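Local coordinates for protein aminopeptidase (Aneurinibacillus sp. AM-1, PDB 5IB9) that probably removes amino acids from the N-terminal end of peptides as a zinc-dependent M28-family aminopeptidase that also carries a protease-associated domain, at residues I22-L25 and S26-P29; E45-F48 and K49-G52; N124-F127 and A128-V131; K280-A283 and A284-S287. All coordinates share one frame; numbering follows the deposited sequence.

Overall arrangement
The four contacts follow one another along the chain, and none touches another. Each is local and lies at or near a helix end. Contact 1 closes helix 15-25 and contact 2 closes helix 35-50, the next helix; their centres are about 18 Å apart, and both pack on helix 238-256. Contact 3 starts helix 127-136 in the protease-associated domain, about 43 Å from contact 2 between centres and on the opposite side of the chain's centre. Contact 4 ends helix 277-283 in the M28 peptidase region, about 27 Å from contact 3 between centres. The contacts thus finish helices in both domains, and contact 4 also helps join the two subunits of the dimer.

Contact 1. Residues I22-L25 and S26-P29; sequences IQFL and SQAP
Ser-26 and Gln-27 turn their side chains back onto Ile-22 and Phe-24 in a local contact at the C-terminal end of helix 15-25. Ser-26 is the first residue to leave the helical backbone. Ile-22 O takes two bonds from it. The amide Ser-26 N donates to Ile-22 O at 2.9 Å. The hydroxyl Ser-26 OG donates to the same Ile-22 O at 2.6 Å, from the opposite face of the carbonyl plane. The chi1 of 61° sets OG between the backbone N and the carbonyl carbon, which lets it fold back over the last turn. A water donates to both Ser-26 OG and Gln-23 O, so it bridges the hydroxyl to a second carbonyl of this turn.

Gln-27 serves the carbonyl of Phe-24. Its NE2 donates to Phe-24 O at 2.9 Å, with a nearly straight N-H...O angle of 165°. The bond lies in the carbonyl plane, on a lone pair, and close to the plane of the amide itself. The same NE2 sits over one face of the Phe-24 ring, 3.7 Å from Phe-24 CD1. Ring and amide planes are 63° apart. Two side chains thus supply donors to carbonyls at the helix end.

Ile-22 and Leu-25 pack on helix 238-256. Leu-25 also meets Ala-40 of helix 35-50, and the Phe-24 ring stacks with Tyr-43 of that helix.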
loop_
_atom_site.group_PDB
_atom_site.type_symbol
_atom_site.label_atom_id
_atom_site.label_comp_id
_atom_site.label_asym_id
_atom_site.label_seq_id
_atom_site.Cartn_x
_atom_site.Cartn_y
_atom_site.Cartn_z
ATOM N N ILE A 22 -11.002 8.868 -27.624
ATOM C CA ILE A 22 -9.697 8.239 -27.998
ATOM C C ILE A 22 -8.797 9.268 -28.733
ATOM O O ILE A 22 -7.582 9.264 -28.529
ATOM C CB ILE A 22 -9.862 6.904 -28.847
ATOM C CG1 ILE A 22 -10.733 5.949 -27.973
ATOM C CG2 ILE A 22 -8.576 6.337 -29.241
ATOM C CD1 ILE A 22 -11.335 4.705 -28.790
ATOM N N GLN A 23 -9.423 10.034 -29.615
ATOM C CA GLN A 23 -8.664 11.023 -30.398
ATOM C C GLN A 23 -8.003 11.995 -29.409
ATOM O O GLN A 23 -6.791 12.249 -29.563
ATOM C CB GLN A 23 -9.654 11.805 -31.234
ATOM C CG GLN A 23 -8.945 12.805 -32.184
ATOM C CD GLN A 23 -9.980 13.400 -33.156
ATOM O OE1 GLN A 23 -11.123 13.739 -32.779
ATOM N NE2 GLN A 23 -9.607 13.485 -34.414
ATOM N N PHE A 24 -8.762 12.436 -28.408
ATOM C CA PHE A 24 -8.163 13.384 -27.407
ATOM C C PHE A 24 -6.991 12.698 -26.693
ATOM O O PHE A 24 -5.879 13.257 -26.533
ATOM C CB PHE A 24 -9.223 13.955 -26.415
ATOM C CG PHE A 24 -8.588 14.853 -25.405
ATOM C CD1 PHE A 24 -8.296 16.192 -25.745
ATOM C CD2 PHE A 24 -8.089 14.295 -24.186
ATOM C CE1 PHE A 24 -7.507 16.979 -24.829
ATOM C CE2 PHE A 24 -7.280 15.045 -23.250
ATOM C CZ PHE A 24 -7.061 16.441 -23.629
ATOM N N LEU A 25 -7.235 11.484 -26.112
ATOM C CA LEU A 25 -6.294 10.870 -25.216
ATOM C C LEU A 25 -4.990 10.400 -25.878
ATOM O O LEU A 25 -3.938 10.350 -25.284
ATOM C CB LEU A 25 -6.976 9.674 -24.410
ATOM C CG LEU A 25 -8.037 10.192 -23.436
ATOM C CD1 LEU A 25 -8.672 8.899 -22.983
ATOM C CD2 LEU A 25 -7.420 10.932 -22.280
ATOM N N SER A 26 -5.143 10.003 -27.164
ATOM C CA SER A 26 -4.027 9.345 -27.821
ATOM C C SER A 26 -3.194 10.329 -28.674
ATOM O O SER A 26 -2.439 9.877 -29.565
ATOM C CB SER A 26 -4.536 8.164 -28.727
ATOM O OG SER A 26 -5.406 8.581 -29.753
ATOM N N GLN A 27 -3.265 11.624 -28.361
ATOM C CA GLN A 27 -2.319 12.571 -29.014
ATOM C C GLN A 27 -0.876 12.342 -28.608
ATOM O O GLN A 27 0.094 12.817 -29.300
ATOM C CB GLN A 27 -2.715 14.016 -28.713
ATOM C CG GLN A 27 -4.075 14.396 -29.228
ATOM C CD GLN A 27 -4.499 15.778 -28.782
ATOM O OE1 GLN A 27 -4.230 16.793 -29.511
ATOM N NE2 GLN A 27 -5.187 15.859 -27.651
ATOM N N ALA A 28 -0.634 11.663 -27.476
ATOM C CA ALA A 28 0.672 11.358 -27.036
ATOM C C ALA A 28 0.557 10.187 -26.031
ATOM O O ALA A 28 -0.510 10.023 -25.413
ATOM C CB ALA A 28 1.329 12.637 -26.327
ATOM N N PRO A 29 1.592 9.397 -25.810
ATOM C CA PRO A 29 1.589 8.389 -24.743
ATOM C C PRO A 29 1.273 9.004 -23.379
ATOM O O PRO A 29 1.573 10.156 -23.117
ATOM C CB PRO A 29 3.013 7.815 -24.788
ATOM C CG PRO A 29 3.503 8.121 -26.194
ATOM C CD PRO A 29 2.922 9.429 -26.519
HETATM O O HOH W 1 -5.165 11.179 -31.393
#

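Contact 2. Residues E45-F48 and K49-G52; sequences EQQF and KSYG
Gln-47 O lies over the centre of the Tyr-51 ring, 3.2 Å above its plane. The same oxygen accepts a hydrogen bond from Ser-50 OG at 2.7 Å, in the carbonyl plane and on a lone pair. The Tyr-51 chi1 of -49° puts CG anti to its own carbonyl carbon and folds the ring back against the last turn. Tyr-51 OH then reaches Gln-47 CB at 3.7 Å. Cut back to an alanine, this position would probably leave Gln-47 O without the ring beneath it and open a gap beside Gln-47 CB.

Two residues earlier, Glu-45 and Lys-49 lie side by side and point the same way. Glu-45 OE2 and Lys-49 NZ form a salt bridge at 3.0 Å, weak as a hydrogen bond. Glu-45 OE1 is held by Arg-42. A water accepts from Lys-49 NZ and donates to Gln-46 OE1.

Further out, Phe-48 packs on Leu-249 and Ala-252 of helix 238-256 and on Val-206 of strand 187-210. Tyr-51 touches Arg-253.

The backbone closes with Tyr-51 N donating to Phe-48 O and Gly-52 N to Lys-49 O. Gly-52 has a positive phi of 100°, and this ending of helix 35-50 is a Schellman motif.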
loop_
_atom_site.group_PDB
_atom_site.type_symbol
_atom_site.label_atom_id
_atom_site.label_comp_id
_atom_site.label_asym_id
_atom_site.label_seq_id
_atom_site.Cartn_x
_atom_site.Cartn_y
_atom_site.Cartn_z
ATOM N N GLU A 45 -11.972 13.372 -15.614
ATOM C CA GLU A 45 -12.805 13.985 -14.555
ATOM C C GLU A 45 -13.815 14.956 -15.163
ATOM O O GLU A 45 -15.037 14.911 -14.791
ATOM C CB GLU A 45 -11.778 14.729 -13.638
ATOM C CG GLU A 45 -12.607 15.667 -12.710
ATOM C CD GLU A 45 -11.672 16.528 -11.849
ATOM O OE1 GLU A 45 -10.471 16.501 -11.993
ATOM O OE2 GLU A 45 -12.305 17.252 -11.077
ATOM N N GLN A 46 -13.391 15.808 -16.091
ATOM C CA GLN A 46 -14.302 16.765 -16.747
ATOM C C GLN A 46 -15.417 16.095 -17.465
ATOM O O GLN A 46 -16.561 16.552 -17.397
ATOM C CB GLN A 46 -13.529 17.695 -17.677
ATOM C CG GLN A 46 -14.468 18.681 -18.440
ATOM C CD GLN A 46 -15.287 19.546 -17.509
ATOM O OE1 GLN A 46 -14.869 19.897 -16.365
ATOM N NE2 GLN A 46 -16.442 19.959 -18.009
ATOM N N GLN A 47 -15.103 14.995 -18.154
ATOM C CA GLN A 47 -16.192 14.343 -18.889
ATOM C C GLN A 47 -17.221 13.770 -17.946
ATOM O O GLN A 47 -18.449 13.957 -18.108
ATOM C CB GLN A 47 -15.730 13.226 -19.818
ATOM C CG GLN A 47 -14.707 13.682 -20.848
ATOM C CD GLN A 47 -14.856 15.098 -21.416
ATOM O OE1 GLN A 47 -13.934 15.955 -21.181
ATOM N NE2 GLN A 47 -15.959 15.368 -22.099
ATOM N N PHE A 48 -16.762 13.111 -16.865
ATOM C CA PHE A 48 -17.742 12.596 -15.974
ATOM C C PHE A 48 -18.580 13.712 -15.355
ATOM O O PHE A 48 -19.767 13.554 -15.172
ATOM C CB PHE A 48 -17.078 11.856 -14.789
ATOM C CG PHE A 48 -16.556 10.432 -15.094
ATOM C CD1 PHE A 48 -17.342 9.427 -15.612
ATOM C CD2 PHE A 48 -15.198 10.143 -14.799
ATOM C CE1 PHE A 48 -16.877 8.106 -15.774
ATOM C CE2 PHE A 48 -14.757 8.807 -14.925
ATOM C CZ PHE A 48 -15.586 7.834 -15.426
ATOM N N LYS A 49 -17.916 14.813 -15.010
ATOM C CA LYS A 49 -18.677 15.918 -14.397
ATOM C C LYS A 49 -19.681 16.402 -15.413
ATOM O O LYS A 49 -20.822 16.812 -14.979
ATOM C CB LYS A 49 -17.755 17.051 -13.983
ATOM C CG LYS A 49 -17.062 16.837 -12.705
ATOM C CD LYS A 49 -16.145 18.131 -12.530
ATOM C CE LYS A 49 -15.196 18.089 -11.396
ATOM N NZ LYS A 49 -14.304 19.392 -11.555
ATOM N N SER A 50 -19.337 16.444 -16.684
ATOM C CA SER A 50 -20.279 16.959 -17.711
ATOM C C SER A 50 -21.549 16.132 -17.849
ATOM O O SER A 50 -22.574 16.612 -18.393
ATOM C CB SER A 50 -19.641 17.129 -19.025
ATOM O OG SER A 50 -19.525 15.879 -19.738
ATOM N N TYR A 51 -21.506 14.840 -17.425
ATOM C CA TYR A 51 -22.688 13.962 -17.494
ATOM C C TYR A 51 -23.489 14.069 -16.203
ATOM O O TYR A 51 -24.477 13.318 -15.958
ATOM C CB TYR A 51 -22.269 12.458 -17.630
ATOM C CG TYR A 51 -21.242 12.202 -18.688
ATOM C CD1 TYR A 51 -20.317 11.131 -18.555
ATOM C CD2 TYR A 51 -21.199 12.892 -19.854
ATOM C CE1 TYR A 51 -19.384 10.918 -19.574
ATOM C CE2 TYR A 51 -20.239 12.706 -20.816
ATOM C CZ TYR A 51 -19.374 11.609 -20.707
ATOM O OH TYR A 51 -18.385 11.345 -21.653
ATOM N N GLY A 52 -23.006 14.896 -15.279
ATOM C CA GLY A 52 -23.664 15.104 -14.019
ATOM C C GLY A 52 -23.152 14.386 -12.808
ATOM O O GLY A 52 -23.729 14.448 -11.750
HETATM O O HOH W 2 -13.403 19.248 -14.278
#

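Contact 3. Residues N124-F127 and A128-V131; sequences NISF and ADKV
Ser-126 and Asp-129 meet where the loop 124-126 turns into helix 127-136. Ser-126 is the N-cap, with an extended backbone, and Phe-127 is already helical. Lys-130 N donates to Ser-126 O at 3.2 Å, with an N-H...O angle of 172°. Val-131 N donates to Phe-127 O at 3.1 Å.

The side chain of Ser-126 adds the capping bond. Its OG accepts from Asp-129 N at 3.0 Å. The chi1 of 51° brings OG round to this amide of the first helical turn. A water accepts from Ser-126 N and donates to Asp-129 OD1, at 2.6 Å from that oxygen. Asp-129 OD2 makes a salt bridge with Arg-132.

Ile-125 and Lys-130 cross at an angle, with Ile-125 CG1 3.8 Å from Lys-130 CG. The Lys-130 chain is extended until its last torsion, where it bends. NZ thereby reaches the carbonyls of Gln-121, Leu-102 and Gly-123. A methionine in its place would probably leave these three oxygens without their shared donor.

Those carbonyls link the start of helix 127-136 to the end of strand 117-121, the loop after it, and the loop that follows strand 91-99. Phe-127 meets Phe-85 and the loop residues Leu-152 and Leu-156, while Val-131 packs on Phe-163.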
loop_
_atom_site.group_PDB
_atom_site.type_symbol
_atom_site.label_atom_id
_atom_site.label_comp_id
_atom_site.label_asym_id
_atom_site.label_seq_id
_atom_site.Cartn_x
_atom_site.Cartn_y
_atom_site.Cartn_z
ATOM N N ASN A 124 9.614 -20.433 -15.690
ATOM C CA ASN A 124 9.133 -20.945 -14.390
ATOM C C ASN A 124 8.888 -19.943 -13.264
ATOM O O ASN A 124 7.799 -19.941 -12.696
ATOM C CB ASN A 124 10.015 -22.064 -13.840
ATOM C CG ASN A 124 9.913 -23.355 -14.625
ATOM O OD1 ASN A 124 9.934 -24.440 -14.029
ATOM N ND2 ASN A 124 9.838 -23.261 -15.960
ATOM N N ILE A 125 9.898 -19.144 -12.908
ATOM C CA ILE A 125 9.822 -18.167 -11.813
ATOM C C ILE A 125 9.973 -16.719 -12.352
ATOM O O ILE A 125 10.264 -16.535 -13.543
ATOM C CB ILE A 125 10.813 -18.489 -10.634
ATOM C CG1 ILE A 125 12.298 -18.520 -11.089
ATOM C CG2 ILE A 125 10.440 -19.787 -9.957
ATOM C CD1 ILE A 125 13.242 -18.556 -9.904
ATOM N N SER A 126 9.722 -15.701 -11.504
ATOM C CA SER A 126 9.666 -14.303 -12.004
ATOM C C SER A 126 11.080 -13.873 -12.327
ATOM O O SER A 126 12.008 -14.386 -11.654
ATOM C CB SER A 126 9.103 -13.334 -10.955
ATOM O OG SER A 126 9.764 -13.459 -9.716
ATOM N N PHE A 127 11.250 -12.970 -13.300
ATOM C CA PHE A 127 12.553 -12.263 -13.464
ATOM C C PHE A 127 13.087 -11.727 -12.143
ATOM O O PHE A 127 14.251 -11.903 -11.796
ATOM C CB PHE A 127 12.486 -11.125 -14.439
ATOM C CG PHE A 127 12.079 -11.506 -15.803
ATOM C CD1 PHE A 127 10.990 -10.869 -16.410
ATOM C CD2 PHE A 127 12.795 -12.475 -16.530
ATOM C CE1 PHE A 127 10.604 -11.191 -17.707
ATOM C CE2 PHE A 127 12.425 -12.810 -17.828
ATOM C CZ PHE A 127 11.321 -12.179 -18.428
ATOM N N ALA A 128 12.247 -11.027 -11.388
ATOM C CA ALA A 128 12.590 -10.638 -10.014
ATOM C C ALA A 128 13.236 -11.714 -9.132
ATOM O O ALA A 128 14.236 -11.461 -8.465
ATOM C CB ALA A 128 11.305 -10.095 -9.302
ATOM N N ASP A 129 12.626 -12.897 -9.047
ATOM C CA ASP A 129 13.181 -13.915 -8.164
ATOM C C ASP A 129 14.534 -14.508 -8.620
ATOM O O ASP A 129 15.399 -14.755 -7.809
ATOM C CB ASP A 129 12.193 -15.049 -7.969
ATOM C CG ASP A 129 11.215 -14.785 -6.814
ATOM O OD1 ASP A 129 10.263 -15.597 -6.721
ATOM O OD2 ASP A 129 11.404 -13.808 -6.019
ATOM N N LYS A 130 14.675 -14.683 -9.922
ATOM C CA LYS A 130 15.953 -15.107 -10.547
ATOM C C LYS A 130 17.021 -14.144 -10.154
ATOM O O LYS A 130 18.072 -14.564 -9.707
ATOM C CB LYS A 130 15.824 -15.149 -12.063
ATOM C CG LYS A 130 14.936 -16.244 -12.612
ATOM C CD LYS A 130 14.607 -15.884 -14.058
ATOM C CE LYS A 130 13.579 -16.810 -14.807
ATOM N NZ LYS A 130 14.039 -18.244 -14.878
ATOM N N VAL A 131 16.765 -12.833 -10.266
ATOM C CA VAL A 131 17.777 -11.846 -9.856
ATOM C C VAL A 131 18.083 -11.937 -8.343
ATOM O O VAL A 131 19.260 -11.895 -7.894
ATOM C CB VAL A 131 17.387 -10.417 -10.316
ATOM C CG1 VAL A 131 18.377 -9.394 -9.800
ATOM C CG2 VAL A 131 17.323 -10.370 -11.831
HETATM O O HOH W 3 8.789 -16.093 -8.802
#

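Contact 4. Residues K280-A283 and A284-S287; sequences KKYA and ASLS
Tyr-282 O is gripped twice by Ser-285 at the C-terminal end of helix 277-283. Ser-285 OG donates to it at 2.7 Å, in the carbonyl plane and on a lone pair. Ser-285 N donates to the same Tyr-282 O at 2.9 Å, from well above that plane. One serine thus gives both its hydroxyl and its amide to one carbonyl. The hydroxyl also stands over one face of the Tyr-282 ring, 3.8 Å above the plane and offset toward the rim.

Tyr-282 has CG anti to the backbone N (chi1 -180°). This carries the ring forward over the residues of the turn. There Leu-286 CD2 comes within 3.9 Å of Tyr-282 CE2 and is also near its hydroxyl. The two side chains lie at an angle to each other. The phenol oxygen has its own polar partner in Arg-265.

The backbone makes a type I beta turn from Ala-283 to Leu-286. Leu-286 N donates to Ala-283 O at 3.2 Å. A water donates to Ala-283 O and to Leu-286 O and so bridges the ends of the turn. One residue further, Ser-287 is the N-cap of helix 288-293. The turn therefore joins two helices with few residues between them.

Across the dimer interface, Ser-285 packs on Ser-285 of the second subunit. Ala-284 O accepts from Gln-58 of the second subunit and Ser-287 OG bonds Glu-56 of that subunit, so the turn meets its strand 55-66. Within the chain, Tyr-282 packs on Ile-267 and Phe-269 of strand 263-269 and on Ile-207 of strand 187-210.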
loop_
_atom_site.group_PDB
_atom_site.type_symbol
_atom_site.label_atom_id
_atom_site.label_comp_id
_atom_site.label_asym_id
_atom_site.label_seq_id
_atom_site.Cartn_x
_atom_site.Cartn_y
_atom_site.Cartn_z
ATOM N N LYS A 280 -4.940 -1.703 -7.498
ATOM C CA LYS A 280 -4.593 -2.234 -6.149
ATOM C C LYS A 280 -4.857 -1.133 -5.118
ATOM O O LYS A 280 -5.388 -1.465 -4.022
ATOM C CB LYS A 280 -3.080 -2.553 -6.121
ATOM C CG LYS A 280 -2.821 -3.922 -6.785
ATOM C CD LYS A 280 -1.265 -4.145 -6.870
ATOM C CE LYS A 280 -1.004 -5.478 -7.624
ATOM N NZ LYS A 280 0.502 -5.681 -7.825
ATOM N N LYS A 281 -4.495 0.123 -5.397
ATOM C CA LYS A 281 -4.745 1.208 -4.432
ATOM C C LYS A 281 -6.209 1.439 -4.335
ATOM O O LYS A 281 -6.660 1.755 -3.232
ATOM C CB LYS A 281 -3.997 2.498 -4.812
ATOM C CG LYS A 281 -2.478 2.347 -4.808
ATOM C CD LYS A 281 -1.883 2.392 -3.390
ATOM C CE LYS A 281 -0.326 2.298 -3.597
ATOM N NZ LYS A 281 0.334 2.082 -2.275
ATOM N N TYR A 282 -7.002 1.321 -5.381
ATOM C CA TYR A 282 -8.443 1.558 -5.205
ATOM C C TYR A 282 -9.110 0.394 -4.409
ATOM O O TYR A 282 -9.878 0.620 -3.495
ATOM C CB TYR A 282 -9.132 1.742 -6.556
ATOM C CG TYR A 282 -10.621 1.991 -6.333
ATOM C CD1 TYR A 282 -11.074 3.275 -5.917
ATOM C CD2 TYR A 282 -11.541 0.970 -6.483
ATOM C CE1 TYR A 282 -12.374 3.453 -5.583
ATOM C CE2 TYR A 282 -12.843 1.110 -6.144
ATOM C CZ TYR A 282 -13.217 2.386 -5.733
ATOM O OH TYR A 282 -14.585 2.603 -5.368
ATOM N N ALA A 283 -8.823 -0.853 -4.763
ATOM C CA ALA A 283 -9.294 -2.031 -4.002
ATOM C C ALA A 283 -8.922 -1.892 -2.548
ATOM O O ALA A 283 -9.782 -2.215 -1.715
ATOM C CB ALA A 283 -8.628 -3.270 -4.638
ATOM N N ALA A 284 -7.734 -1.368 -2.255
ATOM C CA ALA A 284 -7.362 -1.235 -0.794
ATOM C C ALA A 284 -8.161 -0.163 -0.112
ATOM O O ALA A 284 -8.136 -0.128 1.177
ATOM C CB ALA A 284 -5.908 -0.910 -0.682
ATOM N N SER A 285 -8.873 0.689 -0.810
ATOM C CA SER A 285 -9.718 1.705 -0.126
ATOM C C SER A 285 -11.096 1.191 0.297
ATOM O O SER A 285 -11.837 1.962 0.969
ATOM C CB SER A 285 -9.906 2.944 -1.046
ATOM O OG SER A 285 -10.876 2.678 -2.069
ATOM N N LEU A 286 -11.525 0.057 -0.199
ATOM C CA LEU A 286 -12.862 -0.463 0.064
ATOM C C LEU A 286 -13.050 -0.984 1.490
ATOM O O LEU A 286 -12.132 -1.633 2.023
ATOM C CB LEU A 286 -13.188 -1.593 -0.927
ATOM C CG LEU A 286 -13.122 -1.138 -2.416
ATOM C CD1 LEU A 286 -13.370 -2.335 -3.325
ATOM C CD2 LEU A 286 -14.204 0.032 -2.613
ATOM N N SER A 287 -14.239 -0.727 2.045
ATOM C CA SER A 287 -14.532 -1.367 3.327
ATOM C C SER A 287 -15.003 -2.761 3.119
ATOM O O SER A 287 -15.330 -3.194 1.987
ATOM C CB SER A 287 -15.614 -0.590 3.984
ATOM O OG SER A 287 -16.891 -0.736 3.300
HETATM O O HOH W 4 -10.201 -3.184 0.868
#